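Local atomic coordinates of dual oxidase maturation factor 1 (Mus musculus, PDB entry 6WXU), a protein that probably supports the maturation of the dual oxidase DUOX1 and its transport from the endoplasmic reticulum to the plasma membrane. Residues B[83-88]-B[95-100]; B[167-172]-B[228-233]; B[130-135]-B[171-176]. All coordinates share one frame; numbering follows the deposited sequence.

Interaction 1. Residues B[83-88]-B[95-100]; sequences ANTTYK and VSVDVG. With NAG (2-acetamido-2-deoxy-beta-D-glucopyranose), chain M.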
# COMPACT_ATOMS: atom_id res chain seq x y z
N ALA B 83 2.75 2.74 34.45
CA ALA B 83 4.07 2.15 34.34
C ALA B 83 5.05 3.14 33.74
O ALA B 83 4.66 4.15 33.15
CB ALA B 83 4.05 0.87 33.49
N ASN B 84 6.34 2.85 33.91
CA ASN B 84 7.41 3.57 33.23
C ASN B 84 7.92 2.70 32.09
O ASN B 84 8.40 1.58 32.33
CB ASN B 84 8.56 3.89 34.18
CG ASN B 84 8.10 4.62 35.41
OD1 ASN B 84 7.03 5.21 35.43
ND2 ASN B 84 8.92 4.58 36.45
N THR B 85 7.84 3.21 30.87
CA THR B 85 8.20 2.44 29.69
C THR B 85 9.09 3.26 28.78
O THR B 85 9.28 4.46 28.97
CB THR B 85 6.96 1.98 28.92
OG1 THR B 85 6.20 3.13 28.53
CG2 THR B 85 6.09 1.09 29.77
N THR B 86 9.67 2.59 27.78
CA THR B 86 10.35 3.31 26.72
C THR B 86 9.33 4.00 25.83
O THR B 86 8.14 3.68 25.85
CB THR B 86 11.21 2.35 25.89
OG1 THR B 86 10.37 1.39 25.25
CG2 THR B 86 12.19 1.62 26.78
N TYR B 87 9.79 4.96 25.04
CA TYR B 87 8.88 5.75 24.22
C TYR B 87 9.08 5.51 22.73
O TYR B 87 8.14 5.10 22.05
CB TYR B 87 9.05 7.24 24.55
CG TYR B 87 8.09 8.13 23.80
CD1 TYR B 87 6.82 7.69 23.48
CD2 TYR B 87 8.45 9.41 23.42
CE1 TYR B 87 5.94 8.50 22.80
CE2 TYR B 87 7.58 10.22 22.74
CZ TYR B 87 6.33 9.76 22.43
OH TYR B 87 5.45 10.57 21.75
N LYS B 88 10.27 5.75 22.20
CA LYS B 88 10.47 5.74 20.76
C LYS B 88 11.85 5.18 20.46
O LYS B 88 12.64 4.88 21.36
CB LYS B 88 10.31 7.14 20.18
CG LYS B 88 11.36 8.12 20.65
CD LYS B 88 11.15 9.48 20.06
CE LYS B 88 12.21 10.45 20.51
NZ LYS B 88 12.00 11.80 19.94
N VAL B 95 9.48 7.19 29.69
CA VAL B 95 8.35 8.04 30.03
C VAL B 95 7.50 7.35 31.08
O VAL B 95 7.55 6.13 31.26
CB VAL B 95 7.50 8.39 28.80
CG1 VAL B 95 8.31 9.18 27.81
CG2 VAL B 95 6.97 7.14 28.15
N SER B 96 6.71 8.15 31.79
CA SER B 96 5.77 7.66 32.80
C SER B 96 4.36 7.84 32.26
O SER B 96 3.89 8.97 32.12
CB SER B 96 5.96 8.41 34.11
OG SER B 96 5.05 7.95 35.09
N VAL B 97 3.69 6.73 31.96
CA VAL B 97 2.45 6.74 31.21
C VAL B 97 1.37 5.99 31.97
O VAL B 97 1.61 5.43 33.04
CB VAL B 97 2.63 6.14 29.80
CG1 VAL B 97 3.40 7.09 28.93
CG2 VAL B 97 3.34 4.82 29.89
N ASP B 98 0.16 6.01 31.41
CA ASP B 98 -1.00 5.26 31.88
C ASP B 98 -1.47 4.39 30.72
O ASP B 98 -2.26 4.85 29.89
CB ASP B 98 -2.11 6.18 32.35
CG ASP B 98 -1.77 6.92 33.61
OD1 ASP B 98 -0.62 6.80 34.07
OD2 ASP B 98 -2.65 7.62 34.15
N VAL B 99 -1.00 3.16 30.66
CA VAL B 99 -1.35 2.26 29.57
C VAL B 99 -2.70 1.62 29.87
O VAL B 99 -3.04 1.34 31.02
CB VAL B 99 -0.26 1.19 29.38
CG1 VAL B 99 -0.32 0.63 27.98
CG2 VAL B 99 1.10 1.79 29.64
N GLY B 100 -3.48 1.37 28.83
CA GLY B 100 -4.80 0.78 29.00
C GLY B 100 -5.19 -0.05 27.80
O GLY B 100 -4.72 0.18 26.68
C1 NAG M . 8.62 5.23 37.69
C2 NAG M . 8.06 4.25 38.71
C3 NAG M . 7.80 4.95 40.03
C4 NAG M . 9.06 5.65 40.51
C5 NAG M . 9.58 6.59 39.42
C6 NAG M . 10.90 7.22 39.78
C7 NAG M . 6.54 2.34 38.44
C8 NAG M . 5.24 1.86 37.87
N2 NAG M . 6.84 3.63 38.22
O3 NAG M . 7.39 3.99 41.00
O4 NAG M . 8.79 6.41 41.69
O5 NAG M . 9.80 5.85 38.21
O6 NAG M . 11.49 6.57 40.90
O7 NAG M . 7.28 1.61 39.07

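Interaction 2. Residues B[167-172]-B[228-233]; sequences CGLYNQ and TSLISP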
# COMPACT_ATOMS: atom_id res chain seq x y z
N CYS B 167 0.57 -16.66 21.88
CA CYS B 167 -0.65 -16.61 22.68
C CYS B 167 -1.82 -16.48 21.72
O CYS B 167 -2.02 -15.41 21.12
CB CYS B 167 -0.60 -15.45 23.67
SG CYS B 167 -2.15 -15.20 24.56
N GLY B 168 -2.59 -17.54 21.57
CA GLY B 168 -3.62 -17.57 20.54
C GLY B 168 -4.87 -16.79 20.88
O GLY B 168 -5.92 -17.39 21.14
N LEU B 169 -4.79 -15.47 20.87
CA LEU B 169 -5.95 -14.64 21.17
C LEU B 169 -6.75 -14.26 19.93
O LEU B 169 -7.94 -13.97 20.05
CB LEU B 169 -5.52 -13.35 21.87
CG LEU B 169 -4.77 -13.50 23.19
CD1 LEU B 169 -4.40 -12.15 23.73
CD2 LEU B 169 -5.61 -14.25 24.18
N TYR B 170 -6.13 -14.28 18.75
CA TYR B 170 -6.78 -13.76 17.56
C TYR B 170 -8.04 -14.55 17.22
O TYR B 170 -9.13 -13.98 17.11
CB TYR B 170 -5.81 -13.77 16.39
CG TYR B 170 -6.38 -13.21 15.11
CD1 TYR B 170 -6.63 -11.86 14.98
CD2 TYR B 170 -6.67 -14.04 14.04
CE1 TYR B 170 -7.15 -11.35 13.82
CE2 TYR B 170 -7.19 -13.53 12.88
CZ TYR B 170 -7.43 -12.19 12.77
OH TYR B 170 -7.95 -11.67 11.61
N ASN B 171 -7.90 -15.86 17.04
CA ASN B 171 -9.04 -16.67 16.62
C ASN B 171 -10.17 -16.62 17.64
O ASN B 171 -11.34 -16.45 17.28
CB ASN B 171 -8.60 -18.12 16.39
CG ASN B 171 -7.84 -18.29 15.09
OD1 ASN B 171 -7.57 -17.33 14.39
ND2 ASN B 171 -7.49 -19.53 14.78
N GLN B 172 -9.83 -16.76 18.92
CA GLN B 172 -10.85 -16.79 19.96
C GLN B 172 -11.61 -15.48 20.02
O GLN B 172 -12.84 -15.46 19.97
CB GLN B 172 -10.20 -17.09 21.30
CG GLN B 172 -11.18 -17.39 22.41
CD GLN B 172 -11.72 -18.80 22.35
OE1 GLN B 172 -11.30 -19.60 21.52
NE2 GLN B 172 -12.66 -19.11 23.23
N THR B 228 -12.56 -15.02 28.59
CA THR B 228 -11.86 -14.64 29.81
C THR B 228 -10.91 -15.73 30.28
O THR B 228 -9.93 -15.45 30.98
CB THR B 228 -12.87 -14.32 30.91
OG1 THR B 228 -13.56 -15.52 31.30
CG2 THR B 228 -13.89 -13.32 30.40
N SER B 229 -11.17 -16.98 29.91
CA SER B 229 -10.32 -18.09 30.30
C SER B 229 -9.09 -18.24 29.41
O SER B 229 -8.37 -19.23 29.54
CB SER B 229 -11.12 -19.39 30.29
OG SER B 229 -11.70 -19.62 29.01
N LEU B 230 -8.84 -17.28 28.53
CA LEU B 230 -7.74 -17.37 27.58
C LEU B 230 -6.71 -16.27 27.73
O LEU B 230 -5.51 -16.54 27.63
CB LEU B 230 -8.29 -17.35 26.15
CG LEU B 230 -7.25 -17.67 25.08
CD1 LEU B 230 -6.92 -19.15 25.06
CD2 LEU B 230 -7.76 -17.22 23.74
N ILE B 231 -7.13 -15.03 27.97
CA ILE B 231 -6.18 -13.94 28.17
C ILE B 231 -5.63 -13.90 29.58
O ILE B 231 -4.73 -13.11 29.86
CB ILE B 231 -6.84 -12.58 27.83
CG1 ILE B 231 -5.77 -11.54 27.48
CG2 ILE B 231 -7.70 -12.11 28.98
CD1 ILE B 231 -6.33 -10.19 27.12
N SER B 232 -6.14 -14.75 30.47
CA SER B 232 -5.64 -14.74 31.85
C SER B 232 -4.20 -15.23 31.95
O SER B 232 -3.39 -14.56 32.61
CB SER B 232 -6.58 -15.56 32.74
OG SER B 232 -6.12 -15.56 34.08
N PRO B 233 -3.80 -16.36 31.34
CA PRO B 233 -2.41 -16.81 31.50
C PRO B 233 -1.39 -16.04 30.68
O PRO B 233 -0.21 -16.05 31.04
CB PRO B 233 -2.47 -18.28 31.07
CG PRO B 233 -3.56 -18.32 30.09
CD PRO B 233 -4.59 -17.35 30.59

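Interaction 3. Residues B[130-135]-B[171-176]; sequences FAWRLG and NQYRLA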
# COMPACT_ATOMS: atom_id res chain seq x y z
N PHE B 130 -7.09 -1.33 16.44
CA PHE B 130 -6.78 -2.42 15.52
C PHE B 130 -7.98 -3.35 15.47
O PHE B 130 -8.37 -3.91 16.49
CB PHE B 130 -5.53 -3.18 15.97
CG PHE B 130 -4.34 -2.30 16.22
CD1 PHE B 130 -4.18 -1.66 17.43
CD2 PHE B 130 -3.39 -2.13 15.25
CE1 PHE B 130 -3.09 -0.86 17.66
CE2 PHE B 130 -2.30 -1.33 15.47
CZ PHE B 130 -2.15 -0.69 16.68
N ALA B 131 -8.55 -3.53 14.28
CA ALA B 131 -9.81 -4.23 14.11
C ALA B 131 -9.60 -5.60 13.49
O ALA B 131 -8.76 -5.78 12.61
CB ALA B 131 -10.77 -3.42 13.24
N TRP B 132 -10.38 -6.58 13.97
CA TRP B 132 -10.34 -7.94 13.44
C TRP B 132 -11.71 -8.38 12.93
O TRP B 132 -12.01 -9.57 12.91
CB TRP B 132 -9.84 -8.92 14.49
CG TRP B 132 -10.58 -8.89 15.78
CD1 TRP B 132 -11.91 -9.11 15.97
CD2 TRP B 132 -10.04 -8.64 17.08
NE1 TRP B 132 -12.23 -9.00 17.29
CE2 TRP B 132 -11.09 -8.71 17.99
CE3 TRP B 132 -8.76 -8.35 17.54
CZ2 TRP B 132 -10.91 -8.50 19.35
CZ3 TRP B 132 -8.58 -8.14 18.89
CH2 TRP B 132 -9.65 -8.22 19.78
N ARG B 133 -12.55 -7.43 12.52
CA ARG B 133 -13.85 -7.76 11.98
C ARG B 133 -13.69 -8.60 10.72
O ARG B 133 -12.59 -8.76 10.18
CB ARG B 133 -14.66 -6.51 11.69
CG ARG B 133 -14.76 -5.53 12.83
CD ARG B 133 -15.88 -4.53 12.61
NE ARG B 133 -17.14 -4.97 13.20
CZ ARG B 133 -17.64 -4.51 14.35
NH1 ARG B 133 -17.00 -3.56 15.02
NH2 ARG B 133 -18.79 -4.98 14.81
N LEU B 134 -14.81 -9.14 10.24
CA LEU B 134 -14.75 -10.03 9.09
C LEU B 134 -14.32 -9.32 7.81
O LEU B 134 -13.79 -9.98 6.91
CB LEU B 134 -16.11 -10.70 8.88
CG LEU B 134 -16.08 -12.22 8.98
CD1 LEU B 134 -15.51 -12.65 10.32
CD2 LEU B 134 -17.47 -12.80 8.78
N GLY B 135 -14.51 -8.01 7.72
CA GLY B 135 -14.09 -7.26 6.56
C GLY B 135 -12.72 -6.61 6.67
O GLY B 135 -12.33 -5.88 5.76
N ASN B 171 -7.90 -15.86 17.04
CA ASN B 171 -9.04 -16.67 16.62
C ASN B 171 -10.17 -16.62 17.64
O ASN B 171 -11.34 -16.45 17.28
CB ASN B 171 -8.60 -18.12 16.39
CG ASN B 171 -7.84 -18.29 15.09
OD1 ASN B 171 -7.57 -17.33 14.39
ND2 ASN B 171 -7.49 -19.53 14.78
N GLN B 172 -9.83 -16.76 18.92
CA GLN B 172 -10.85 -16.79 19.96
C GLN B 172 -11.61 -15.48 20.02
O GLN B 172 -12.84 -15.46 19.97
CB GLN B 172 -10.20 -17.09 21.30
CG GLN B 172 -11.18 -17.39 22.41
CD GLN B 172 -11.72 -18.80 22.35
OE1 GLN B 172 -11.30 -19.60 21.52
NE2 GLN B 172 -12.66 -19.11 23.23
N TYR B 173 -10.89 -14.36 20.12
CA TYR B 173 -11.57 -13.07 20.19
C TYR B 173 -12.34 -12.78 18.91
O TYR B 173 -13.43 -12.20 18.97
CB TYR B 173 -10.57 -11.96 20.49
CG TYR B 173 -10.29 -11.81 21.96
CD1 TYR B 173 -11.08 -11.00 22.76
CD2 TYR B 173 -9.25 -12.49 22.56
CE1 TYR B 173 -10.83 -10.86 24.10
CE2 TYR B 173 -8.99 -12.36 23.90
CZ TYR B 173 -9.78 -11.54 24.67
OH TYR B 173 -9.53 -11.41 26.01
N ARG B 174 -11.83 -13.20 17.76
CA ARG B 174 -12.52 -12.93 16.51
C ARG B 174 -13.85 -13.67 16.44
O ARG B 174 -14.89 -13.06 16.14
CB ARG B 174 -11.63 -13.33 15.33
CG ARG B 174 -12.14 -12.87 14.01
CD ARG B 174 -11.39 -13.52 12.88
NE ARG B 174 -11.65 -12.83 11.62
CZ ARG B 174 -11.26 -13.29 10.43
NH1 ARG B 174 -10.61 -14.43 10.35
NH2 ARG B 174 -11.54 -12.60 9.34
N LEU B 175 -13.85 -14.97 16.72
CA LEU B 175 -15.08 -15.74 16.65
C LEU B 175 -16.08 -15.29 17.70
O LEU B 175 -17.28 -15.13 17.41
CB LEU B 175 -14.78 -17.23 16.80
CG LEU B 175 -14.49 -18.02 15.52
CD1 LEU B 175 -15.59 -17.79 14.51
CD2 LEU B 175 -13.15 -17.65 14.92
N ALA B 176 -15.62 -15.09 18.94
CA ALA B 176 -16.53 -14.68 20.00
C ALA B 176 -17.15 -13.33 19.70
O ALA B 176 -18.36 -13.13 19.90
CB ALA B 176 -15.79 -14.65 21.33

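Interaction 1. Residues B[83-88]-B[95-100]
Thr85 and Val95 face each other as a hydrogen-bonded antiparallel pair, Thr85 N lying 3.0 Å from Val95 O and Val95 N 2.8 Å from Thr85 O. Two residues further along, Ala83 and Val97 repeat the pattern, with Val97 N 3.0 Å from Ala83 O in a nearly straight bond (172°). The return bond from Ala83 N to Val97 O is longer, at 3.2 Å, and its donor is tilted off the carbonyl plane. This ladder belongs to the beta hairpin formed by strands 77-86 and 94-103.

The close packing is on the face that carries Ala83, Thr85, Val95 and Val97. A chi1 of 59° tucks Thr85 OG1 over its own backbone, where it rests 3.6 Å from Val97 CG2. Past the end of the ladder, Tyr87 CB reaches Val95 CG1 at 3.9 Å, while the phenol OH is hydrogen-bonded with Tyr126 OH. Helix 152-159 covers this face, with Pro153 on Thr85.

The opposite face is looser and partly exposed. There Asn84 and Ser96 form a non-hydrogen-bonded pair, linked at most weakly between Ser96 OG and Asn84 OD1. Asn84 ND2 is covalently joined to C1 of an N-acetylglucosamine (1.4 Å). The chemistry thus divides by face: backbone bonds hold the two strands together, mainly apolar groups, with the Thr85 hydroxyl among them, pack on one side, and the polar side carries the N-linked sugar.

Interaction 2. Residues B[167-172]-B[228-233]
Gln172 brings the only flat side-chain group among the residues that meet Leu230, and neither a face nor an edge of that carboxamide takes part: the touching is done by the aliphatic stem. Its CB stands 3.5 Å from Leu230 CD2, with CG close behind at 3.7 Å from the same methyl carbon. A bend at chi2 (79°) then swings the amide clear of the Leu230 methyl, and NE2 donates to Met226 O. The planar peptide group of Gly168 also takes part, its carbonyl oxygen lying against Leu230 CD2.

That single methyl is therefore the hub of the contact, meeting a backbone oxygen, a glutamine stem and a second leucine. Leu169 and Leu230 run past one another in opposite directions, their CD2 carbons 3.7 Å apart. The other branch of Leu169 is aimed at Ile231: its CD1 comes within 4.0 Å of Ile231 CG1, the two side chains crossing at about a right angle.

Gly168 is the centre of an inverse gamma turn, closed by Leu169 N bonding to Cys167 O at 2.8 Å, and this turn leads the chain into helix 170-199. The opposing segment is a short, weakly bonded helical turn, 228-231, which follows helix 203-224. Just beyond the packed leucines, Cys167 forms a disulfide with Cys234, so a covalent link and an apolar cluster join the same two pieces of chain. Phe161 adds an aromatic side chain against both Leu169 and Ile231, and Thr245 of strand 245-247 touches Ile231 as well.

Interaction 3. Residues B[130-135]-B[171-176]
The irregular segment 130-135 passes beside residues 171-176, in the first turns of helix 170-199, and comes nearest where the CA atoms of Trp132 and Arg174 are 6.3 Å apart. The Trp132 side chain sets out toward the helix, and with a chi1 of 54° folding CG back above its own main chain, the indole ends up beside the backbone at Tyr173 and Arg174. One face of the ring consequently lies over the helix backbone: the Arg174 N sits above it toward the rim, and the CB of Tyr173 is above the same face, 3.7 Å from Trp132 CZ2. The phenol of Tyr173 extends beyond this point, leaving the two aromatic systems inclined at 48° with the centroids of the Trp132 six-membered ring and the Tyr173 ring 5.9 Å apart.

Arg174 meets the loop along its length. Its chain is extended, and CG lies 3.5 Å from Trp132 O, with NE at a similar distance from that oxygen. Further out, NH2 approaches Arg133 O at the guanidinium edge, but at 4.1 Å the approach is long. The positive group thus runs past two loop carbonyls without a hydrogen bond to either, an arrangement that is probably favourable electrostatically. Leu134 completes the loop side, CD1 coming 4.1 Å from Arg174 NE as the two side chains cross at about a right angle.

Trp132 NE1 makes a weak hydrogen bond to Leu105 O, and Tyr138 of helix 138-147 touches the indole. The contact therefore sits where the loop between strand 128-130 and helix 138-147 lies against the early turns of helix 170-199.

In the fold
From the N terminus, interaction 1 comes first and closes locally, completing the hairpin at the centre of the antiparallel sheet. Interaction 3 starts at the end of strand 128-130, outermost in the sheet within this chain, and closes past helices 138-147 and 152-159, tying the loop after that strand to helix 170-199. Interaction 2 opens on the same stretch, sharing Asn171 and Gln172, and ties the start of that helix to the turn 228-231 after helix 203-224. The two loops are thus chained, neither nesting in the other, and they touch where Tyr173 OH packs on Ile231 CB. Interaction 1 lies about 24 Å from interaction 2, centre to centre, and touches neither of the others.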